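Long-range contact in purine nucleoside phosphorylase (Anopheles gambiae, PDB 2P4S), which catalyses the phosphate-dependent cleavage of inosine, guanosine and their 2'-deoxy forms to free purine base and pentose 1-phosphate in purine salvage: residues R105-G117 / F155-R169. Residues are numbered along the deposited sequence; the frame is centred on the assembly and turned at random.
Sequences RTELRPKVGIICG and FGYLAGVPVMCMQGR. With PO4 (phosphate ion), chain D.
I114 is held through both its N and its O in a parallel ladder between strands 112-116 and 161-167, part of the central mixed sheet of the phosphorylase fold: its N gives to M164 O (2.8 Å) and its O takes M166 N (2.7 Å), while M164 N to V112 O and C116 N to M166 O continue the ladder. Ahead of it, one water bridges K111 N and P162 O.

Apolar side chains fill both faces. I114 CD1 reaches V163 CB, while beyond it the thiols of C116 and C165 meet, SG to SG 3.5 Å. On the other face I115 and M166 run alongside each other. Where the strands enter, the F155 ring is sandwiched: T106 CG2 sits over one face, 3.9 Å from the centroid in a CH-pi contact, and M164 CG covers the opposite one. M164 starts out extended, CG anti to the backbone N (chi1 -167°), and then bends at chi3, which brings CE to P110 CG, a tight 3.3 Å.

Phosphate is bound at the C-terminal ends of the two strands. R169, a phosphate-binding residue of the active site, folds back over I115 CG2, which touches one guanidinium face, and its NH1 donates to phosphate O2 (2.9 Å) at the guanidinium edge; E309 takes NE in a salt bridge. S118, A201 and S305 also bind the ion.

Strand 195-204 flanks 112-116 on its other edge, helix 178-191 packs against I115 and M164, and helix 122-125 covers C116 and C165.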
ATOM      1  N   ARG A 105      21.419  27.948  19.510  1.00 27.29           N
ATOM      2  CA  ARG A 105      20.821  29.217  19.080  1.00 26.10           C
ATOM      3  C   ARG A 105      19.550  29.648  19.804  1.00 25.81           C
ATOM      4  O   ARG A 105      18.961  30.666  19.472  1.00 25.94           O
ATOM      5  CB  ARG A 105      20.636  29.213  17.554  1.00 26.09           C
ATOM      6  CG  ARG A 105      21.975  29.216  16.884  1.00 26.34           C
ATOM      7  CD  ARG A 105      21.941  28.824  15.425  1.00 25.51           C
ATOM      8  NE  ARG A 105      23.296  28.888  14.886  1.00 22.15           N
ATOM      9  CZ  ARG A 105      24.229  27.956  15.048  1.00 23.85           C
ATOM     10  NH1 ARG A 105      23.982  26.840  15.720  1.00 20.32           N
ATOM     11  NH2 ARG A 105      25.432  28.143  14.511  1.00 23.86           N
ATOM     12  N   THR A 106      19.113  28.868  20.778  1.00 25.77           N
ATOM     13  CA  THR A 106      18.049  29.292  21.673  1.00 26.46           C
ATOM     14  C   THR A 106      18.420  28.816  23.077  1.00 27.61           C
ATOM     15  O   THR A 106      19.043  27.756  23.242  1.00 27.72           O
ATOM     16  CB  THR A 106      16.596  28.770  21.239  1.00 27.25           C
ATOM     17  OG1 THR A 106      15.598  29.296  22.128  1.00 26.95           O
ATOM     18  CG2 THR A 106      16.487  27.219  21.205  1.00 23.24           C
ATOM     19  N   GLU A 107      18.044  29.590  24.078  1.00 28.89           N
ATOM     20  CA  GLU A 107      18.168  29.143  25.464  1.00 31.92           C
ATOM     21  C   GLU A 107      16.975  28.305  25.963  1.00 31.39           C
ATOM     22  O   GLU A 107      17.040  27.689  27.024  1.00 30.91           O
ATOM     23  CB  GLU A 107      18.336  30.364  26.365  1.00 32.65           C
ATOM     24  CG  GLU A 107      19.757  30.938  26.301  1.00 39.47           C
ATOM     25  CD  GLU A 107      20.005  31.900  27.449  1.00 48.98           C
ATOM     26  OE1 GLU A 107      20.594  31.462  28.482  1.00 51.35           O
ATOM     27  OE2 GLU A 107      19.562  33.074  27.332  1.00 50.82           O
ATOM     28  N   LEU A 108      15.887  28.324  25.191  1.00 31.81           N
ATOM     29  CA  LEU A 108      14.644  27.615  25.520  1.00 31.66           C
ATOM     30  C   LEU A 108      14.892  26.115  25.541  1.00 31.14           C
ATOM     31  O   LEU A 108      15.607  25.586  24.677  1.00 30.65           O
ATOM     32  CB  LEU A 108      13.573  27.972  24.521  1.00 31.33           C
ATOM     33  CG  LEU A 108      12.539  29.018  24.937  1.00 35.18           C
ATOM     34  CD1 LEU A 108      12.673  30.405  24.150  1.00 37.41           C
ATOM     35  CD2 LEU A 108      11.165  28.375  24.670  1.00 38.75           C
ATOM     36  N   ARG A 109      14.365  25.453  26.569  1.00 30.75           N
ATOM     37  CA  ARG A 109      14.458  24.005  26.696  1.00 31.26           C
ATOM     38  C   ARG A 109      13.015  23.437  26.852  1.00 31.15           C
ATOM     39  O   ARG A 109      12.575  23.155  27.980  1.00 31.75           O
ATOM     40  CB  ARG A 109      15.408  23.582  27.855  1.00 31.61           C
ATOM     41  CG  ARG A 109      16.932  23.881  27.657  1.00 32.31           C
ATOM     42  CD  ARG A 109      17.493  23.269  26.355  1.00 33.96           C
ATOM     43  NE  ARG A 109      18.887  23.643  26.040  1.00 32.72           N
ATOM     44  CZ  ARG A 109      19.273  24.704  25.316  1.00 33.60           C
ATOM     45  NH1 ARG A 109      18.400  25.568  24.812  1.00 33.92           N
ATOM     46  NH2 ARG A 109      20.558  24.912  25.082  1.00 30.47           N
ATOM     47  N   PRO A 110      12.260  23.320  25.715  1.00 31.02           N
ATOM     48  CA  PRO A 110      10.860  22.883  25.776  1.00 29.08           C
ATOM     49  C   PRO A 110      10.749  21.397  25.998  1.00 28.26           C
ATOM     50  O   PRO A 110      11.641  20.655  25.597  1.00 27.96           O
ATOM     51  CB  PRO A 110      10.327  23.229  24.410  1.00 28.64           C
ATOM     52  CG  PRO A 110      11.501  23.193  23.497  1.00 28.98           C
ATOM     53  CD  PRO A 110      12.678  23.618  24.320  1.00 30.77           C
ATOM     54  N   LYS A 111       9.655  20.985  26.639  1.00 27.20           N
ATOM     55  CA  LYS A 111       9.355  19.568  26.911  1.00 27.32           C
ATOM     56  C   LYS A 111       8.265  19.053  25.984  1.00 26.39           C
ATOM     57  O   LYS A 111       7.990  17.851  25.951  1.00 26.45           O
ATOM     58  CB  LYS A 111       8.908  19.383  28.373  1.00 27.08           C
ATOM     59  CG  LYS A 111       9.981  19.821  29.393  1.00 30.61           C
ATOM     60  CD  LYS A 111      11.248  18.971  29.313  1.00 33.76           C
ATOM     61  CE  LYS A 111      12.373  19.676  30.050  1.00 40.35           C
ATOM     62  NZ  LYS A 111      12.141  19.713  31.542  1.00 40.27           N
ATOM     63  N   VAL A 112       7.651  19.988  25.260  1.00 25.29           N
ATOM     64  CA  VAL A 112       6.541  19.730  24.391  1.00 24.04           C
ATOM     65  C   VAL A 112       6.852  20.211  22.966  1.00 23.43           C
ATOM     66  O   VAL A 112       7.093  21.377  22.766  1.00 23.00           O
ATOM     67  CB  VAL A 112       5.228  20.409  24.908  1.00 23.93           C
ATOM     68  CG1 VAL A 112       4.052  20.028  24.010  1.00 21.41           C
ATOM     69  CG2 VAL A 112       4.938  20.024  26.391  1.00 23.37           C
ATOM     70  N   GLY A 113       6.809  19.300  21.988  1.00 23.03           N
ATOM     71  CA  GLY A 113       6.784  19.667  20.548  1.00 22.51           C
ATOM     72  C   GLY A 113       5.371  19.720  19.946  1.00 23.14           C
ATOM     73  O   GLY A 113       4.534  18.869  20.247  1.00 23.73           O
ATOM     74  N   ILE A 114       5.101  20.697  19.081  1.00 21.89           N
ATOM     75  CA  ILE A 114       3.790  20.865  18.454  1.00 21.57           C
ATOM     76  C   ILE A 114       3.988  20.937  16.919  1.00 22.24           C
ATOM     77  O   ILE A 114       4.770  21.767  16.409  1.00 21.60           O
ATOM     78  CB  ILE A 114       3.055  22.144  18.938  1.00 21.30           C
ATOM     79  CG1 ILE A 114       2.883  22.155  20.466  1.00 21.86           C
ATOM     80  CG2 ILE A 114       1.690  22.299  18.253  1.00 21.65           C
ATOM     81  CD1 ILE A 114       2.481  23.553  21.062  1.00 20.03           C
ATOM     82  N   ILE A 115       3.316  20.060  16.182  1.00 21.40           N
ATOM     83  CA  ILE A 115       3.277  20.197  14.702  1.00 21.02           C
ATOM     84  C   ILE A 115       1.956  20.823  14.274  1.00 21.47           C
ATOM     85  O   ILE A 115       0.903  20.255  14.557  1.00 21.77           O
ATOM     86  CB  ILE A 115       3.536  18.845  13.998  1.00 20.78           C
ATOM     87  CG1 ILE A 115       4.741  18.161  14.639  1.00 19.70           C
ATOM     88  CG2 ILE A 115       3.781  19.069  12.477  1.00 19.03           C
ATOM     89  CD1 ILE A 115       5.086  16.770  14.056  1.00 20.63           C
ATOM     90  N   CYS A 116       1.999  22.009  13.668  1.00 22.15           N
ATOM     91  CA  CYS A 116       0.805  22.699  13.109  1.00 23.98           C
ATOM     92  C   CYS A 116       0.481  22.348  11.638  1.00 23.98           C
ATOM     93  O   CYS A 116       1.293  22.634  10.741  1.00 24.64           O
ATOM     94  CB  CYS A 116       1.001  24.219  13.165  1.00 23.75           C
ATOM     95  SG  CYS A 116       1.434  24.808  14.808  1.00 30.02           S
ATOM     96  N   GLY A 117      -0.718  21.820  11.380  1.00 23.89           N
ATOM     97  CA  GLY A 117      -1.096  21.360  10.055  1.00 22.38           C
ATOM     98  C   GLY A 117      -1.825  22.413   9.273  1.00 23.46           C
ATOM     99  O   GLY A 117      -1.715  23.627   9.584  1.00 23.89           O
ATOM    100  N   PHE A 155      10.525  28.482  18.802  1.00 24.36           N
ATOM    101  CA  PHE A 155      10.713  28.101  20.208  1.00 23.57           C
ATOM    102  C   PHE A 155      10.140  29.272  20.953  1.00 24.06           C
ATOM    103  O   PHE A 155      10.541  30.378  20.708  1.00 24.97           O
ATOM    104  CB  PHE A 155      12.193  27.941  20.550  1.00 22.84           C
ATOM    105  CG  PHE A 155      12.844  26.724  19.955  1.00 20.98           C
ATOM    106  CD1 PHE A 155      13.117  25.610  20.754  1.00 20.67           C
ATOM    107  CD2 PHE A 155      13.250  26.704  18.610  1.00 19.47           C
ATOM    108  CE1 PHE A 155      13.737  24.445  20.215  1.00 17.20           C
ATOM    109  CE2 PHE A 155      13.869  25.582  18.074  1.00 17.51           C
ATOM    110  CZ  PHE A 155      14.139  24.436  18.895  1.00 18.34           C
ATOM    111  N   GLY A 156       9.175  29.057  21.842  1.00 24.93           N
ATOM    112  CA  GLY A 156       8.519  30.185  22.530  1.00 24.45           C
ATOM    113  C   GLY A 156       7.705  29.682  23.704  1.00 25.51           C
ATOM    114  O   GLY A 156       7.647  28.474  23.953  1.00 25.37           O
ATOM    115  N   TYR A 157       7.081  30.620  24.416  1.00 26.58           N
ATOM    116  CA  TYR A 157       6.204  30.349  25.559  1.00 27.64           C
ATOM    117  C   TYR A 157       4.740  30.339  25.145  1.00 27.87           C
ATOM    118  O   TYR A 157       4.209  31.340  24.599  1.00 26.94           O
ATOM    119  CB  TYR A 157       6.457  31.369  26.706  1.00 29.04           C
ATOM    120  CG  TYR A 157       7.838  31.217  27.323  1.00 28.81           C
ATOM    121  CD1 TYR A 157       8.027  30.388  28.401  1.00 31.36           C
ATOM    122  CD2 TYR A 157       8.958  31.890  26.794  1.00 30.47           C
ATOM    123  CE1 TYR A 157       9.314  30.211  28.990  1.00 33.35           C
ATOM    124  CE2 TYR A 157      10.270  31.723  27.358  1.00 31.34           C
ATOM    125  CZ  TYR A 157      10.433  30.880  28.467  1.00 33.81           C
ATOM    126  OH  TYR A 157      11.681  30.662  29.078  1.00 32.50           O
ATOM    127  N   LEU A 158       4.095  29.193  25.367  1.00 27.84           N
ATOM    128  CA  LEU A 158       2.630  29.103  25.210  1.00 28.23           C
ATOM    129  C   LEU A 158       1.934  29.217  26.597  1.00 28.61           C
ATOM    130  O   LEU A 158       1.975  28.275  27.387  1.00 28.53           O
ATOM    131  CB  LEU A 158       2.224  27.809  24.486  1.00 27.80           C
ATOM    132  CG  LEU A 158       0.766  27.709  24.015  1.00 27.58           C
ATOM    133  CD1 LEU A 158       0.382  28.862  23.112  1.00 25.54           C
ATOM    134  CD2 LEU A 158       0.515  26.417  23.296  1.00 27.04           C
ATOM    135  N   ALA A 159       1.321  30.376  26.867  1.00 29.22           N
ATOM    136  CA  ALA A 159       0.877  30.773  28.218  1.00 30.01           C
ATOM    137  C   ALA A 159       1.903  30.461  29.319  1.00 29.79           C
ATOM    138  O   ALA A 159       1.572  29.795  30.300  1.00 29.63           O
ATOM    139  CB  ALA A 159      -0.480  30.118  28.558  1.00 30.91           C
ATOM    140  N   GLY A 160       3.150  30.913  29.141  1.00 29.79           N
ATOM    141  CA  GLY A 160       4.199  30.635  30.110  1.00 28.68           C
ATOM    142  C   GLY A 160       4.894  29.291  29.995  1.00 29.37           C
ATOM    143  O   GLY A 160       5.865  29.041  30.707  1.00 31.22           O
ATOM    144  N   VAL A 161       4.429  28.394  29.126  1.00 28.66           N
ATOM    145  CA  VAL A 161       5.090  27.074  29.011  1.00 26.95           C
ATOM    146  C   VAL A 161       5.962  27.043  27.753  1.00 26.70           C
ATOM    147  O   VAL A 161       5.471  27.372  26.658  1.00 27.65           O
ATOM    148  CB  VAL A 161       4.067  25.892  29.035  1.00 26.37           C
ATOM    149  CG1 VAL A 161       4.784  24.548  28.980  1.00 23.82           C
ATOM    150  CG2 VAL A 161       3.169  25.997  30.288  1.00 25.79           C
ATOM    151  N   PRO A 162       7.264  26.717  27.910  1.00 26.35           N
ATOM    152  CA  PRO A 162       8.135  26.583  26.735  1.00 26.26           C
ATOM    153  C   PRO A 162       7.721  25.406  25.833  1.00 26.25           C
ATOM    154  O   PRO A 162       7.626  24.219  26.281  1.00 25.75           O
ATOM    155  CB  PRO A 162       9.535  26.354  27.336  1.00 25.56           C
ATOM    156  CG  PRO A 162       9.298  25.899  28.711  1.00 27.04           C
ATOM    157  CD  PRO A 162       7.994  26.470  29.166  1.00 25.47           C
ATOM    158  N   VAL A 163       7.486  25.761  24.569  1.00 25.28           N
ATOM    159  CA  VAL A 163       7.159  24.795  23.501  1.00 24.99           C
ATOM    160  C   VAL A 163       8.116  24.991  22.302  1.00 25.78           C
ATOM    161  O   VAL A 163       8.809  26.012  22.188  1.00 24.96           O
ATOM    162  CB  VAL A 163       5.629  24.863  23.054  1.00 23.85           C
ATOM    163  CG1 VAL A 163       4.672  24.694  24.239  1.00 21.04           C
ATOM    164  CG2 VAL A 163       5.305  26.176  22.357  1.00 23.06           C
ATOM    165  N   MET A 164       8.167  23.968  21.464  1.00 27.09           N
ATOM    166  CA  MET A 164       8.864  23.962  20.190  1.00 28.76           C
ATOM    167  C   MET A 164       7.764  23.680  19.150  1.00 28.97           C
ATOM    168  O   MET A 164       7.122  22.637  19.174  1.00 28.81           O
ATOM    169  CB  MET A 164       9.823  22.795  20.193  1.00 28.69           C
ATOM    170  CG  MET A 164      10.808  22.825  19.096  1.00 32.27           C
ATOM    171  SD  MET A 164      11.776  21.335  19.241  1.00 30.64           S
ATOM    172  CE  MET A 164      11.865  21.103  20.939  1.00 34.46           C
ATOM    173  N   CYS A 165       7.570  24.600  18.228  1.00 28.83           N
ATOM    174  CA  CYS A 165       6.441  24.568  17.365  1.00 28.45           C
ATOM    175  C   CYS A 165       6.815  24.546  15.857  1.00 26.83           C
ATOM    176  O   CYS A 165       7.511  25.454  15.348  1.00 26.95           O
ATOM    177  CB  CYS A 165       5.586  25.751  17.769  1.00 29.78           C
ATOM    178  SG  CYS A 165       4.094  25.774  16.913  1.00 38.77           S
ATOM    179  N   MET A 166       6.442  23.460  15.167  1.00 24.63           N
ATOM    180  CA  MET A 166       6.526  23.392  13.711  1.00 24.21           C
ATOM    181  C   MET A 166       5.392  24.142  13.078  1.00 22.72           C
ATOM    182  O   MET A 166       4.260  23.656  13.011  1.00 22.77           O
ATOM    183  CB  MET A 166       6.534  21.968  13.199  1.00 23.05           C
ATOM    184  CG  MET A 166       7.897  21.332  13.216  1.00 23.95           C
ATOM    185  SD  MET A 166       7.785  19.619  12.655  1.00 28.66           S
ATOM    186  CE  MET A 166       7.673  19.758  10.856  1.00 24.74           C
ATOM    187  N   GLN A 167       5.685  25.349  12.633  1.00 22.18           N
ATOM    188  CA  GLN A 167       4.701  26.135  11.930  1.00 22.51           C
ATOM    189  C   GLN A 167       4.727  25.759  10.456  1.00 22.88           C
ATOM    190  O   GLN A 167       5.491  26.344   9.645  1.00 22.80           O
ATOM    191  CB  GLN A 167       4.974  27.616  12.112  1.00 22.52           C
ATOM    192  CG  GLN A 167       3.826  28.471  11.615  1.00 25.62           C
ATOM    193  CD  GLN A 167       4.137  29.956  11.732  1.00 29.05           C
ATOM    194  OE1 GLN A 167       5.299  30.342  11.840  1.00 26.98           O
ATOM    195  NE2 GLN A 167       3.101  30.785  11.699  1.00 28.49           N
ATOM    196  N   GLY A 168       3.865  24.800  10.099  1.00 22.02           N
ATOM    197  CA  GLY A 168       3.933  24.144   8.794  1.00 20.54           C
ATOM    198  C   GLY A 168       4.631  22.813   8.893  1.00 19.16           C
ATOM    199  O   GLY A 168       5.557  22.651   9.691  1.00 19.70           O
ATOM    200  N   ARG A 169       4.218  21.851   8.071  1.00 18.52           N
ATOM    201  CA  ARG A 169       4.850  20.531   8.073  1.00 16.59           C
ATOM    202  C   ARG A 169       5.166  20.040   6.645  1.00 17.24           C
ATOM    203  O   ARG A 169       5.017  20.800   5.675  1.00 16.55           O
ATOM    204  CB  ARG A 169       3.992  19.500   8.849  1.00 16.27           C
ATOM    205  CG  ARG A 169       2.628  19.192   8.204  1.00 14.55           C
ATOM    206  CD  ARG A 169       2.212  17.709   8.265  1.00 15.29           C
ATOM    207  NE  ARG A 169       1.972  17.192   9.615  1.00 14.38           N
ATOM    208  CZ  ARG A 169       0.959  17.566  10.394  1.00 14.29           C
ATOM    209  NH1 ARG A 169       0.051  18.444   9.955  1.00  7.29           N
ATOM    210  NH2 ARG A 169       0.844  17.040  11.615  1.00 15.64           N
TER
HETATM  211  P   PO4 D 503      -2.280  18.649   7.114  1.00 17.31           P
HETATM  212  O1  PO4 D 503      -3.119  19.405   8.094  1.00 17.23           O
HETATM  213  O2  PO4 D 503      -0.828  19.094   7.292  1.00 17.48           O
HETATM  214  O3  PO4 D 503      -2.315  17.179   7.310  1.00 16.91           O
HETATM  215  O4  PO4 D 503      -2.793  18.961   5.740  1.00 16.98           O
HETATM  216  O   HOH W   1       8.005  22.554  28.225  1.00 34.32           O